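Flagellar biosynthesis protein FlhA (Bacillus subtilis, PDB 3MIX) takes part in exporting flagellar proteins through the flagellar type III secretion system, and is represented here by the cytosolic domain of this membrane protein. Local coordinates at residues A337-S342 with M347-L352; L240-E245 with Q266-Q271; R78-E83 with E180-H185; Q193-L198 with K225-L230. One frame throughout, in Å; residues are numbered along the deposited sequence.

How the interactions relate
Along the chain the contacts follow in series, interaction 3 first, then 4, 2 and 1, none nested in another. One helix of interaction 3, 170-189, is followed directly by one of interaction 4, 192-205; the two contacts have centres about 14 Å apart and nearest atoms about 8 Å apart, without touching. Interactions 4 and 2, also about 14 Å between centres, do touch: Leu198 O meets Leu240 CD1, and Leu227 and Leu230 meet Ile243. Interaction 1, about 20 Å from interaction 2 between centres, belongs to a beta-alpha-beta unit near the C-terminal end and meets interaction 4 through Met347 and Lys229. Three contacts thus join helices to helices, and one a strand to a helix.

Interaction 1: A337-S342 with M347-L352; sequences AILLCS and MYVKQL
Leu339, in the strand 339-341, makes the first touch with the helix: its CD2 methyl lies 3.8 Å from CG1 of Val349. The CG of Leu339 is turned opposite the backbone N (chi1 -176°), which carries the isobutyl group out from the strand toward the helix, where it meets the valine at a slant, methyl against methyl. Two residues further along the strand, Cys341 again has its CB directed at the helix, and its CA is the closest to a helical CA, 8.3 Å from that of Val349. The thiol adds a second apolar touch, Cys341 SG to Val349 CG2 at 4.0 Å. Ser342 then leaves the contact and sends OG to a hydrogen bond with Glu293 OE2.

Val349 is therefore gripped by both of its methyls, CG1 on the leucine and CG2 on the cysteine, with CG1 opposite its own backbone N (chi1 175°). All three residues are buried and no hydrogen bond links the two segments, so the joint is purely apolar; it buries 118 Å² in all. Cys341 and Val349 both also touch Val362, and the backbones of Leu339 and Cys341 bond to Leu363, in the parallel strand 362-364. This is the packing of a beta-alpha-beta crossover: strand 339-341, helix 343-353 laid against it, and strand 362-364 beside the first.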
loop_
_atom_site.group_PDB
_atom_site.type_symbol
_atom_site.label_atom_id
_atom_site.label_comp_id
_atom_site.label_asym_id
_atom_site.label_seq_id
_atom_site.Cartn_x
_atom_site.Cartn_y
_atom_site.Cartn_z
ATOM N N ALA A 337 15.305 -6.665 5.022
ATOM C CA ALA A 337 15.124 -8.071 4.657
ATOM C C ALA A 337 14.291 -8.239 3.378
ATOM O O ALA A 337 13.135 -7.812 3.319
ATOM C CB ALA A 337 14.522 -8.857 5.819
ATOM N N ILE A 338 14.903 -8.847 2.361
ATOM C CA ILE A 338 14.255 -9.133 1.079
ATOM C C ILE A 338 14.305 -10.638 0.817
ATOM O O ILE A 338 15.210 -11.303 1.296
ATOM C CB ILE A 338 14.926 -8.347 -0.089
ATOM C CG1 ILE A 338 14.554 -6.863 -0.027
ATOM C CG2 ILE A 338 14.536 -8.905 -1.460
ATOM C CD1 ILE A 338 15.714 -5.947 0.271
ATOM N N LEU A 339 13.337 -11.164 0.064
ATOM C CA LEU A 339 13.290 -12.586 -0.290
ATOM C C LEU A 339 13.201 -12.811 -1.806
ATOM O O LEU A 339 12.286 -12.318 -2.450
ATOM C CB LEU A 339 12.120 -13.275 0.424
ATOM C CG LEU A 339 11.939 -14.789 0.261
ATOM C CD1 LEU A 339 13.108 -15.569 0.885
ATOM C CD2 LEU A 339 10.629 -15.239 0.869
ATOM N N LEU A 340 14.155 -13.553 -2.370
ATOM C CA LEU A 340 14.124 -13.914 -3.793
ATOM C C LEU A 340 13.630 -15.333 -4.002
ATOM O O LEU A 340 13.915 -16.221 -3.196
ATOM C CB LEU A 340 15.506 -13.793 -4.438
ATOM C CG LEU A 340 15.946 -12.520 -5.164
ATOM C CD1 LEU A 340 17.331 -12.744 -5.761
ATOM C CD2 LEU A 340 14.969 -12.081 -6.257
ATOM N N CYS A 341 12.896 -15.541 -5.090
ATOM C CA CYS A 341 12.423 -16.861 -5.479
ATOM C C CYS A 341 12.142 -16.852 -6.966
ATOM O O CYS A 341 12.262 -15.806 -7.612
ATOM C CB CYS A 341 11.184 -17.273 -4.679
ATOM S SG CYS A 341 9.755 -16.184 -4.870
ATOM N N SER A 342 11.789 -18.010 -7.515
ATOM C CA SER A 342 11.561 -18.121 -8.949
ATOM C C SER A 342 10.206 -17.537 -9.294
ATOM O O SER A 342 9.302 -17.568 -8.457
ATOM C CB SER A 342 11.676 -19.575 -9.426
ATOM O OG SER A 342 10.621 -20.372 -8.917
ATOM N N MET A 347 4.320 -15.105 -6.549
ATOM C CA MET A 347 2.996 -14.672 -6.128
ATOM C C MET A 347 2.429 -15.560 -4.999
ATOM O O MET A 347 1.795 -15.064 -4.073
ATOM C CB MET A 347 2.063 -14.592 -7.346
ATOM C CG MET A 347 0.668 -15.133 -7.138
ATOM S SD MET A 347 -0.452 -14.814 -8.524
ATOM C CE MET A 347 0.344 -15.714 -9.853
ATOM N N TYR A 348 2.702 -16.855 -5.052
ATOM C CA TYR A 348 2.212 -17.770 -4.012
ATOM C C TYR A 348 2.978 -17.670 -2.693
ATOM O O TYR A 348 2.380 -17.758 -1.623
ATOM C CB TYR A 348 2.179 -19.202 -4.537
ATOM C CG TYR A 348 1.269 -19.366 -5.737
ATOM C CD1 TYR A 348 -0.121 -19.397 -5.582
ATOM C CD2 TYR A 348 1.794 -19.460 -7.030
ATOM C CE1 TYR A 348 -0.965 -19.540 -6.675
ATOM C CE2 TYR A 348 0.956 -19.599 -8.135
ATOM C CZ TYR A 348 -0.419 -19.638 -7.944
ATOM O OH TYR A 348 -1.256 -19.784 -9.019
ATOM N N VAL A 349 4.294 -17.474 -2.771
ATOM C CA VAL A 349 5.116 -17.245 -1.578
ATOM C C VAL A 349 4.580 -16.026 -0.831
ATOM O O VAL A 349 4.432 -16.049 0.401
ATOM C CB VAL A 349 6.618 -17.026 -1.935
ATOM C CG1 VAL A 349 7.437 -16.678 -0.697
ATOM C CG2 VAL A 349 7.193 -18.246 -2.628
ATOM N N LYS A 350 4.270 -14.980 -1.597
ATOM C CA LYS A 350 3.732 -13.733 -1.057
ATOM C C LYS A 350 2.396 -13.911 -0.335
ATOM O O LYS A 350 2.220 -13.415 0.784
ATOM C CB LYS A 350 3.625 -12.667 -2.159
ATOM C CG LYS A 350 3.127 -11.325 -1.663
ATOM C CD LYS A 350 4.143 -10.634 -0.787
ATOM C CE LYS A 350 3.520 -9.456 -0.060
ATOM N NZ LYS A 350 4.538 -8.762 0.787
ATOM N N GLN A 351 1.463 -14.610 -0.981
ATOM C CA GLN A 351 0.171 -14.944 -0.382
ATOM C C GLN A 351 0.348 -15.613 0.994
ATOM O O GLN A 351 -0.295 -15.227 1.983
ATOM C CB GLN A 351 -0.586 -15.905 -1.297
ATOM C CG GLN A 351 -1.760 -15.321 -2.046
ATOM C CD GLN A 351 -2.372 -16.324 -3.011
ATOM O OE1 GLN A 351 -2.617 -17.486 -2.656
ATOM N NE2 GLN A 351 -2.605 -15.886 -4.249
ATOM N N LEU A 352 1.225 -16.615 1.030
ATOM C CA LEU A 352 1.531 -17.373 2.234
ATOM C C LEU A 352 2.091 -16.520 3.368
ATOM O O LEU A 352 1.664 -16.660 4.516
ATOM C CB LEU A 352 2.502 -18.506 1.890
ATOM C CG LEU A 352 3.037 -19.425 2.982
ATOM C CD1 LEU A 352 1.905 -20.013 3.815
ATOM C CD2 LEU A 352 3.879 -20.521 2.346
#

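Interaction 2: L240-E245 with Q266-Q271; sequences LVTIFE and QALAKQ
A helix laid against the joint between two other helices is the element here: Thr242 and Ile243 of helix 240-250 pack on Ala267 and Leu268, where helix 257-267 gives way to helix 269-276. The joint is visible in the backbone of Leu268, whose phi/psi of -99°/22° departs from helical values; this residue also occupies the N-cap position of the next helix. A short turn bond, Ala269 N to Gln266 O at 3.0 Å, spans the break.

Thr242 comes closest with its backbone, its CA being 6.9 Å from that of Ala267. Its CG2 methyl, opposite the backbone N, points into the joint. Thr242 CG2 lies 3.7 Å from the carbonyl O of Ala267, 3.8 Å from Ala267 CB and 4.0 Å from Leu268 CD2, so three atoms of the joint lie against this one methyl. The hydroxyl is on the other branch of the threonine, where OG1 makes a weak hydrogen bond to Asn239 OD1. The second methyl of the leucine, Leu268 CD1, reaches CG1 of Ile243 at 4.0 Å. In this way the two methyls of Leu268 are split between neighbouring residues of one helix. No hydrogen bond crosses the contact, and the total area buried is 157 Å².

Beyond the joint, Leu268 also rests on Val235, in the loop between helices 220-232 and 240-250, and Ile243 continues onto Leu230 of helix 220-232. Helix 240-250 thus lies between this helical break and helices 192-205 and 207-213, on which its Phe244 packs.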
loop_
_atom_site.group_PDB
_atom_site.type_symbol
_atom_site.label_atom_id
_atom_site.label_comp_id
_atom_site.label_asym_id
_atom_site.label_seq_id
_atom_site.Cartn_x
_atom_site.Cartn_y
_atom_site.Cartn_z
ATOM N N LEU A 240 2.986 4.636 -15.902
ATOM C CA LEU A 240 1.726 4.214 -16.468
ATOM C C LEU A 240 1.890 3.669 -17.882
ATOM O O LEU A 240 1.145 2.755 -18.282
ATOM C CB LEU A 240 0.722 5.377 -16.474
ATOM C CG LEU A 240 0.181 5.860 -15.128
ATOM C CD1 LEU A 240 -0.622 7.173 -15.317
ATOM C CD2 LEU A 240 -0.661 4.755 -14.452
ATOM N N VAL A 241 2.856 4.235 -18.620
ATOM C CA VAL A 241 3.141 3.793 -19.977
ATOM C C VAL A 241 3.522 2.320 -20.016
ATOM O O VAL A 241 2.915 1.528 -20.737
ATOM C CB VAL A 241 4.191 4.715 -20.676
ATOM C CG1 VAL A 241 4.580 4.179 -22.071
ATOM C CG2 VAL A 241 3.593 6.142 -20.797
ATOM N N THR A 242 4.527 1.965 -19.225
ATOM C CA THR A 242 5.013 0.601 -19.183
ATOM C C THR A 242 3.924 -0.333 -18.659
ATOM O O THR A 242 3.730 -1.386 -19.241
ATOM C CB THR A 242 6.323 0.473 -18.385
ATOM O OG1 THR A 242 7.339 1.277 -19.021
ATOM C CG2 THR A 242 6.798 -1.022 -18.292
ATOM N N ILE A 243 3.219 0.067 -17.588
ATOM C CA ILE A 243 2.077 -0.708 -17.075
ATOM C C ILE A 243 1.065 -1.030 -18.181
ATOM O O ILE A 243 0.739 -2.195 -18.392
ATOM C CB ILE A 243 1.394 -0.052 -15.819
ATOM C CG1 ILE A 243 2.358 -0.055 -14.618
ATOM C CG2 ILE A 243 0.042 -0.741 -15.471
ATOM C CD1 ILE A 243 1.950 0.945 -13.492
ATOM N N PHE A 244 0.617 -0.002 -18.898
ATOM C CA PHE A 244 -0.363 -0.179 -19.968
ATOM C C PHE A 244 0.147 -0.932 -21.219
ATOM O O PHE A 244 -0.624 -1.678 -21.838
ATOM C CB PHE A 244 -1.031 1.157 -20.340
ATOM C CG PHE A 244 -2.218 1.494 -19.454
ATOM C CD1 PHE A 244 -2.036 1.818 -18.108
ATOM C CD2 PHE A 244 -3.515 1.442 -19.959
ATOM C CE1 PHE A 244 -3.115 2.111 -17.310
ATOM C CE2 PHE A 244 -4.603 1.744 -19.156
ATOM C CZ PHE A 244 -4.411 2.069 -17.837
ATOM N N GLU A 245 1.426 -0.769 -21.558
ATOM C CA GLU A 245 2.029 -1.535 -22.671
ATOM C C GLU A 245 2.020 -3.034 -22.311
ATOM O O GLU A 245 1.730 -3.895 -23.151
ATOM C CB GLU A 245 3.447 -1.010 -23.049
ATOM C CG GLU A 245 3.424 0.399 -23.653
ATOM C CD GLU A 245 4.790 0.909 -24.194
ATOM O OE1 GLU A 245 5.843 0.360 -23.807
ATOM O OE2 GLU A 245 4.805 1.876 -25.010
ATOM N N GLN A 266 7.347 -7.723 -13.634
ATOM C CA GLN A 266 8.521 -8.051 -14.467
ATOM C C GLN A 266 8.870 -6.900 -15.415
ATOM O O GLN A 266 10.041 -6.485 -15.519
ATOM C CB GLN A 266 8.294 -9.345 -15.252
ATOM C CG GLN A 266 9.544 -9.861 -15.985
ATOM C CD GLN A 266 9.258 -11.043 -16.919
ATOM O OE1 GLN A 266 9.990 -11.271 -17.887
ATOM N NE2 GLN A 266 8.197 -11.795 -16.631
ATOM N N ALA A 267 7.861 -6.343 -16.081
ATOM C CA ALA A 267 8.103 -5.211 -16.983
ATOM C C ALA A 267 8.698 -4.010 -16.256
ATOM O O ALA A 267 9.383 -3.179 -16.873
ATOM C CB ALA A 267 6.833 -4.818 -17.727
ATOM N N LEU A 268 8.469 -3.954 -14.950
ATOM C CA LEU A 268 8.921 -2.859 -14.082
ATOM C C LEU A 268 10.228 -3.215 -13.312
ATOM O O LEU A 268 10.526 -2.649 -12.256
ATOM C CB LEU A 268 7.773 -2.509 -13.099
ATOM C CG LEU A 268 6.539 -1.784 -13.675
ATOM C CD1 LEU A 268 5.454 -1.550 -12.621
ATOM C CD2 LEU A 268 6.889 -0.446 -14.314
ATOM N N ALA A 269 10.984 -4.175 -13.837
ATOM C CA ALA A 269 12.259 -4.618 -13.228
ATOM C C ALA A 269 13.203 -3.465 -12.882
ATOM O O ALA A 269 13.696 -3.386 -11.769
ATOM C CB ALA A 269 12.980 -5.667 -14.130
ATOM N N LYS A 270 13.424 -2.552 -13.822
ATOM C CA LYS A 270 14.301 -1.402 -13.569
ATOM C C LYS A 270 13.858 -0.606 -12.334
ATOM O O LYS A 270 14.677 -0.284 -11.467
ATOM C CB LYS A 270 14.339 -0.483 -14.787
ATOM C CG LYS A 270 15.092 0.818 -14.569
ATOM C CD LYS A 270 14.615 1.902 -15.545
ATOM C CE LYS A 270 15.463 1.948 -16.806
ATOM N NZ LYS A 270 15.397 0.693 -17.616
ATOM N N GLN A 271 12.568 -0.282 -12.275
ATOM C CA GLN A 271 11.999 0.430 -11.144
ATOM C C GLN A 271 12.141 -0.362 -9.836
ATOM O O GLN A 271 12.530 0.187 -8.809
ATOM C CB GLN A 271 10.539 0.747 -11.419
ATOM C CG GLN A 271 9.749 1.347 -10.270
ATOM C CD GLN A 271 8.280 1.460 -10.630
ATOM O OE1 GLN A 271 7.927 1.947 -11.709
ATOM N NE2 GLN A 271 7.414 1.011 -9.736
#

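Interaction 3: R78-E83 with E180-H185; sequences RQLALE and EKIKQH
The axes of helices 78-83 and 180-185 pass 11.5 Å apart at their closest and run in roughly the same direction, with a signed crossing angle of -35°; the nearest CA atoms, those of Leu80 and Lys183, are 8.0 Å apart. Such a wide spacing leaves the bridging to side chains.

Leu80 does most of it, using a different methyl for each of two partners. Leu80 CD1 meets CG2 of Ile182 at 3.7 Å, while Leu80 CD2 lies 3.8 Å from CG and 4.0 Å from CD of Lys183. By these two distances the lysine offers its methylene groups as apolar surface, and it carries its charge beyond them. A bend in the lysine chain (chi3 65°) lets its end run across the tip of Glu83 at about a right angle. Lys183 NZ there forms a long salt bridge with Glu83 OE2 at 3.7 Å, the glutamate chain being extended to reach it. A second long salt bridge, within the same helix, joins Lys183 NZ to Glu180 OE2, also at 3.7 Å. Two carboxylates thus share one ammonium group in a small network, which would be expected to favour its charged state, although both distances point to weak electrostatic pairing rather than tight bonds.

Leu80 and Ile182 are buried, whereas Glu83 and Lys183 are partly exposed. On its other flank helix 170-189 faces the mixed sheet, with Lys181 and His185 touching strands 103-108 and 111-117, so that it stands between that sheet and helix 69-84.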
loop_
_atom_site.group_PDB
_atom_site.type_symbol
_atom_site.label_atom_id
_atom_site.label_comp_id
_atom_site.label_asym_id
_atom_site.label_seq_id
_atom_site.Cartn_x
_atom_site.Cartn_y
_atom_site.Cartn_z
ATOM N N ARG A 78 0.710 15.731 -2.648
ATOM C CA ARG A 78 1.768 15.960 -3.637
ATOM C C ARG A 78 2.904 14.955 -3.505
ATOM O O ARG A 78 3.302 14.348 -4.491
ATOM C CB ARG A 78 2.236 17.424 -3.627
ATOM C CG ARG A 78 1.015 18.363 -3.618
ATOM C CD ARG A 78 1.187 19.723 -4.285
ATOM N NE ARG A 78 2.103 20.602 -3.582
ATOM C CZ ARG A 78 1.852 21.873 -3.272
ATOM N NH1 ARG A 78 0.691 22.455 -3.579
ATOM N NH2 ARG A 78 2.780 22.577 -2.650
ATOM N N GLN A 79 3.407 14.750 -2.297
ATOM C CA GLN A 79 4.468 13.765 -2.073
ATOM C C GLN A 79 4.108 12.364 -2.561
ATOM O O GLN A 79 4.882 11.713 -3.262
ATOM C CB GLN A 79 4.833 13.693 -0.586
ATOM C CG GLN A 79 5.943 12.670 -0.257
ATOM C CD GLN A 79 5.928 12.190 1.211
ATOM O OE1 GLN A 79 6.236 11.017 1.503
ATOM N NE2 GLN A 79 5.564 13.091 2.134
ATOM N N LEU A 80 2.928 11.899 -2.162
ATOM C CA LEU A 80 2.533 10.527 -2.399
ATOM C C LEU A 80 2.158 10.291 -3.844
ATOM O O LEU A 80 2.316 9.189 -4.329
ATOM C CB LEU A 80 1.371 10.152 -1.484
ATOM C CG LEU A 80 1.793 10.049 -0.020
ATOM C CD1 LEU A 80 0.596 9.564 0.754
ATOM C CD2 LEU A 80 2.973 9.104 0.124
ATOM N N ALA A 81 1.652 11.325 -4.514
ATOM C CA ALA A 81 1.441 11.263 -5.949
ATOM C C ALA A 81 2.756 11.002 -6.672
ATOM O O ALA A 81 2.791 10.166 -7.591
ATOM C CB ALA A 81 0.785 12.544 -6.473
ATOM N N LEU A 82 3.825 11.691 -6.250
ATOM C CA LEU A 82 5.120 11.578 -6.925
ATOM C C LEU A 82 5.816 10.297 -6.527
ATOM O O LEU A 82 6.508 9.693 -7.343
ATOM C CB LEU A 82 6.042 12.795 -6.671
ATOM C CG LEU A 82 5.529 14.162 -7.173
ATOM C CD1 LEU A 82 6.337 15.329 -6.606
ATOM C CD2 LEU A 82 5.519 14.234 -8.725
ATOM N N GLU A 83 5.650 9.879 -5.279
ATOM C CA GLU A 83 6.319 8.656 -4.844
ATOM C C GLU A 83 5.541 7.392 -5.237
ATOM O O GLU A 83 6.154 6.380 -5.565
ATOM C CB GLU A 83 6.495 8.687 -3.347
ATOM C CG GLU A 83 7.212 7.491 -2.789
ATOM C CD GLU A 83 7.234 7.542 -1.272
ATOM O OE1 GLU A 83 7.077 8.651 -0.709
ATOM O OE2 GLU A 83 7.418 6.472 -0.644
ATOM N N GLU A 180 2.431 7.848 6.550
ATOM C CA GLU A 180 2.795 6.451 6.754
ATOM C C GLU A 180 1.573 5.546 6.737
ATOM O O GLU A 180 1.639 4.438 6.225
ATOM C CB GLU A 180 3.566 6.256 8.064
ATOM C CG GLU A 180 4.961 6.911 8.108
ATOM C CD GLU A 180 5.886 6.505 6.957
ATOM O OE1 GLU A 180 5.990 5.295 6.654
ATOM O OE2 GLU A 180 6.542 7.410 6.375
ATOM N N LYS A 181 0.462 6.003 7.299
ATOM C CA LYS A 181 -0.751 5.170 7.307
ATOM C C LYS A 181 -1.387 5.056 5.951
ATOM O O LYS A 181 -1.867 3.994 5.591
ATOM C CB LYS A 181 -1.777 5.619 8.349
ATOM C CG LYS A 181 -1.899 4.616 9.490
ATOM C CD LYS A 181 -0.700 4.616 10.386
ATOM C CE LYS A 181 -0.222 3.191 10.699
ATOM N NZ LYS A 181 -1.331 2.236 11.024
ATOM N N ILE A 182 -1.378 6.146 5.198
ATOM C CA ILE A 182 -1.869 6.122 3.827
ATOM C C ILE A 182 -1.019 5.185 2.973
ATOM O O ILE A 182 -1.551 4.446 2.127
ATOM C CB ILE A 182 -1.958 7.542 3.238
ATOM C CG1 ILE A 182 -3.089 8.309 3.945
ATOM C CG2 ILE A 182 -2.245 7.496 1.759
ATOM C CD1 ILE A 182 -3.165 9.777 3.578
ATOM N N LYS A 183 0.292 5.197 3.219
ATOM C CA LYS A 183 1.220 4.321 2.498
ATOM C C LYS A 183 0.915 2.860 2.796
ATOM O O LYS A 183 0.910 2.042 1.890
ATOM C CB LYS A 183 2.678 4.654 2.835
ATOM C CG LYS A 183 3.200 5.863 2.057
ATOM C CD LYS A 183 4.501 6.386 2.626
ATOM C CE LYS A 183 5.614 5.374 2.469
ATOM N NZ LYS A 183 6.905 5.902 3.010
ATOM N N GLN A 184 0.608 2.556 4.052
ATOM C CA GLN A 184 0.305 1.190 4.432
ATOM C C GLN A 184 -1.016 0.714 3.802
ATOM O O GLN A 184 -1.222 -0.492 3.634
ATOM C CB GLN A 184 0.256 1.068 5.961
ATOM C CG GLN A 184 -0.044 -0.344 6.504
ATOM C CD GLN A 184 -0.198 -0.405 8.030
ATOM O OE1 GLN A 184 -0.762 -1.367 8.570
ATOM N NE2 GLN A 184 0.296 0.623 8.731
ATOM N N HIS A 185 -1.909 1.663 3.478
ATOM C CA HIS A 185 -3.243 1.335 2.991
ATOM C C HIS A 185 -3.523 1.849 1.578
ATOM O O HIS A 185 -4.675 1.839 1.149
ATOM C CB HIS A 185 -4.312 1.848 3.982
ATOM C CG HIS A 185 -4.257 1.175 5.323
ATOM N ND1 HIS A 185 -4.836 -0.053 5.565
ATOM C CD2 HIS A 185 -3.651 1.538 6.485
ATOM C CE1 HIS A 185 -4.601 -0.413 6.815
ATOM N NE2 HIS A 185 -3.887 0.536 7.395
#

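Interaction 4: Q193-L198 with K225-L230; sequences QETKQL and KVLAKL
Leu227 pushes one methyl, CD1, toward the turn of helix 193-198 that carries Thr195 and Leu198, and this methyl makes every side-chain touch between the two segments. Its first torsion (chi1 -56°) places CG beside the backbone N and opposite the carbonyl carbon, and an extended chi2 then sends CD1 straight out. The leucine and the threonine cross obliquely: Leu227 CD1 is 4.1 Å from Thr195 CG2 and 4.2 Å from Thr195 OG1, so it faces both branches of the threonine. Leu198, one turn on, approaches Leu227 CD1 with its own CD1, but only loosely at 4.4 Å.

The threonine hydroxyl is not left without a partner beside this apolar methyl: OG1 hydrogen-bonds to the carbonyl O of Gly191, a turn back in the chain. With touches no closer than 4.1 Å and 95 Å² buried in total, the packing is light. The closest CA pair, Thr195 and Leu227, stands 8.0 Å apart.

Thr195 also rests on Val220, Ile223 and Gln224 of helix 220-232. Elsewhere on the surface of that helix Val226 and Lys229 meet helix 257-267, where Lys229 forms a salt bridge with Asp258. Leu198, on helix 192-205, leans on Leu240 of helix 240-250.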
loop_
_atom_site.group_PDB
_atom_site.type_symbol
_atom_site.label_atom_id
_atom_site.label_comp_id
_atom_site.label_asym_id
_atom_site.label_seq_id
_atom_site.Cartn_x
_atom_site.Cartn_y
_atom_site.Cartn_z
ATOM N N GLN A 193 -12.580 5.805 -9.202
ATOM C CA GLN A 193 -12.391 7.215 -9.490
ATOM C C GLN A 193 -10.910 7.533 -9.777
ATOM O O GLN A 193 -10.603 8.213 -10.753
ATOM C CB GLN A 193 -12.974 8.093 -8.344
ATOM C CG GLN A 193 -14.555 8.121 -8.350
ATOM C CD GLN A 193 -15.194 9.144 -7.386
ATOM O OE1 GLN A 193 -14.563 9.610 -6.436
ATOM N NE2 GLN A 193 -16.442 9.510 -7.658
ATOM N N GLU A 194 -10.001 7.046 -8.933
ATOM C CA GLU A 194 -8.564 7.305 -9.115
ATOM C C GLU A 194 -8.035 6.565 -10.349
ATOM O O GLU A 194 -7.230 7.096 -11.103
ATOM C CB GLU A 194 -7.781 6.853 -7.881
ATOM C CG GLU A 194 -8.021 7.698 -6.626
ATOM C CD GLU A 194 -9.368 7.404 -5.935
ATOM O OE1 GLU A 194 -10.103 6.410 -6.255
ATOM O OE2 GLU A 194 -9.689 8.197 -5.041
ATOM N N THR A 195 -8.507 5.349 -10.573
ATOM C CA THR A 195 -8.102 4.607 -11.761
ATOM C C THR A 195 -8.489 5.352 -13.032
ATOM O O THR A 195 -7.655 5.517 -13.945
ATOM C CB THR A 195 -8.677 3.201 -11.704
ATOM O OG1 THR A 195 -8.202 2.611 -10.500
ATOM C CG2 THR A 195 -8.232 2.355 -12.910
ATOM N N LYS A 196 -9.727 5.841 -13.077
ATOM C CA LYS A 196 -10.187 6.621 -14.222
ATOM C C LYS A 196 -9.409 7.911 -14.444
ATOM O O LYS A 196 -9.157 8.316 -15.583
ATOM C CB LYS A 196 -11.677 6.944 -14.107
ATOM C CG LYS A 196 -12.573 5.707 -14.364
ATOM C CD LYS A 196 -14.031 5.981 -13.987
ATOM C CE LYS A 196 -14.655 7.045 -14.913
ATOM N NZ LYS A 196 -14.398 6.705 -16.381
ATOM N N GLN A 197 -9.055 8.574 -13.357
ATOM C CA GLN A 197 -8.276 9.786 -13.456
ATOM C C GLN A 197 -6.921 9.482 -14.144
ATOM O O GLN A 197 -6.497 10.216 -15.040
ATOM C CB GLN A 197 -8.130 10.387 -12.055
ATOM C CG GLN A 197 -7.094 11.464 -11.899
ATOM C CD GLN A 197 -7.086 12.050 -10.477
ATOM O OE1 GLN A 197 -7.139 11.315 -9.477
ATOM N NE2 GLN A 197 -7.052 13.382 -10.386
ATOM N N LEU A 198 -6.285 8.382 -13.745
ATOM C CA LEU A 198 -4.988 7.966 -14.315
ATOM C C LEU A 198 -5.094 7.556 -15.782
ATOM O O LEU A 198 -4.248 7.915 -16.592
ATOM C CB LEU A 198 -4.383 6.839 -13.478
ATOM C CG LEU A 198 -3.989 7.319 -12.070
ATOM C CD1 LEU A 198 -3.441 6.190 -11.287
ATOM C CD2 LEU A 198 -2.930 8.481 -12.141
ATOM N N LYS A 225 -7.714 -3.371 -10.123
ATOM C CA LYS A 225 -7.127 -4.513 -9.383
ATOM C C LYS A 225 -5.618 -4.700 -9.619
ATOM O O LYS A 225 -4.892 -4.978 -8.686
ATOM C CB LYS A 225 -7.847 -5.825 -9.745
ATOM C CG LYS A 225 -9.313 -5.871 -9.245
ATOM C CD LYS A 225 -10.019 -7.094 -9.862
ATOM C CE LYS A 225 -11.439 -7.195 -9.289
ATOM N NZ LYS A 225 -12.401 -6.245 -9.942
ATOM N N VAL A 226 -5.146 -4.542 -10.850
ATOM C CA VAL A 226 -3.704 -4.581 -11.090
ATOM C C VAL A 226 -2.993 -3.462 -10.343
ATOM O O VAL A 226 -2.008 -3.714 -9.627
ATOM C CB VAL A 226 -3.361 -4.570 -12.610
ATOM C CG1 VAL A 226 -1.820 -4.445 -12.840
ATOM C CG2 VAL A 226 -3.982 -5.816 -13.288
ATOM N N LEU A 227 -3.519 -2.240 -10.465
ATOM C CA LEU A 227 -2.939 -1.109 -9.758
ATOM C C LEU A 227 -2.946 -1.291 -8.232
ATOM O O LEU A 227 -1.950 -0.956 -7.577
ATOM C CB LEU A 227 -3.617 0.207 -10.139
ATOM C CG LEU A 227 -3.632 0.577 -11.633
ATOM C CD1 LEU A 227 -4.288 1.946 -11.797
ATOM C CD2 LEU A 227 -2.201 0.608 -12.191
ATOM N N ALA A 228 -4.032 -1.841 -7.695
ATOM C CA ALA A 228 -4.113 -2.082 -6.266
ATOM C C ALA A 228 -3.111 -3.144 -5.835
ATOM O O ALA A 228 -2.525 -3.036 -4.787
ATOM C CB ALA A 228 -5.624 -2.477 -5.775
ATOM N N LYS A 229 -2.946 -4.174 -6.643
ATOM C CA LYS A 229 -1.994 -5.226 -6.339
ATOM C C LYS A 229 -0.527 -4.722 -6.394
ATOM O O LYS A 229 0.296 -5.116 -5.574
ATOM C CB LYS A 229 -2.234 -6.423 -7.265
ATOM C CG LYS A 229 -1.511 -7.647 -6.753
ATOM C CD LYS A 229 -2.268 -8.941 -6.964
ATOM C CE LYS A 229 -1.586 -10.037 -6.149
ATOM N NZ LYS A 229 -1.907 -11.385 -6.680
ATOM N N LEU A 230 -0.221 -3.833 -7.343
ATOM C CA LEU A 230 1.059 -3.143 -7.343
ATOM C C LEU A 230 1.265 -2.318 -6.058
ATOM O O LEU A 230 2.287 -2.494 -5.365
ATOM C CB LEU A 230 1.240 -2.286 -8.616
ATOM C CG LEU A 230 1.321 -3.123 -9.923
ATOM C CD1 LEU A 230 1.202 -2.240 -11.171
ATOM C CD2 LEU A 230 2.623 -4.000 -10.003
#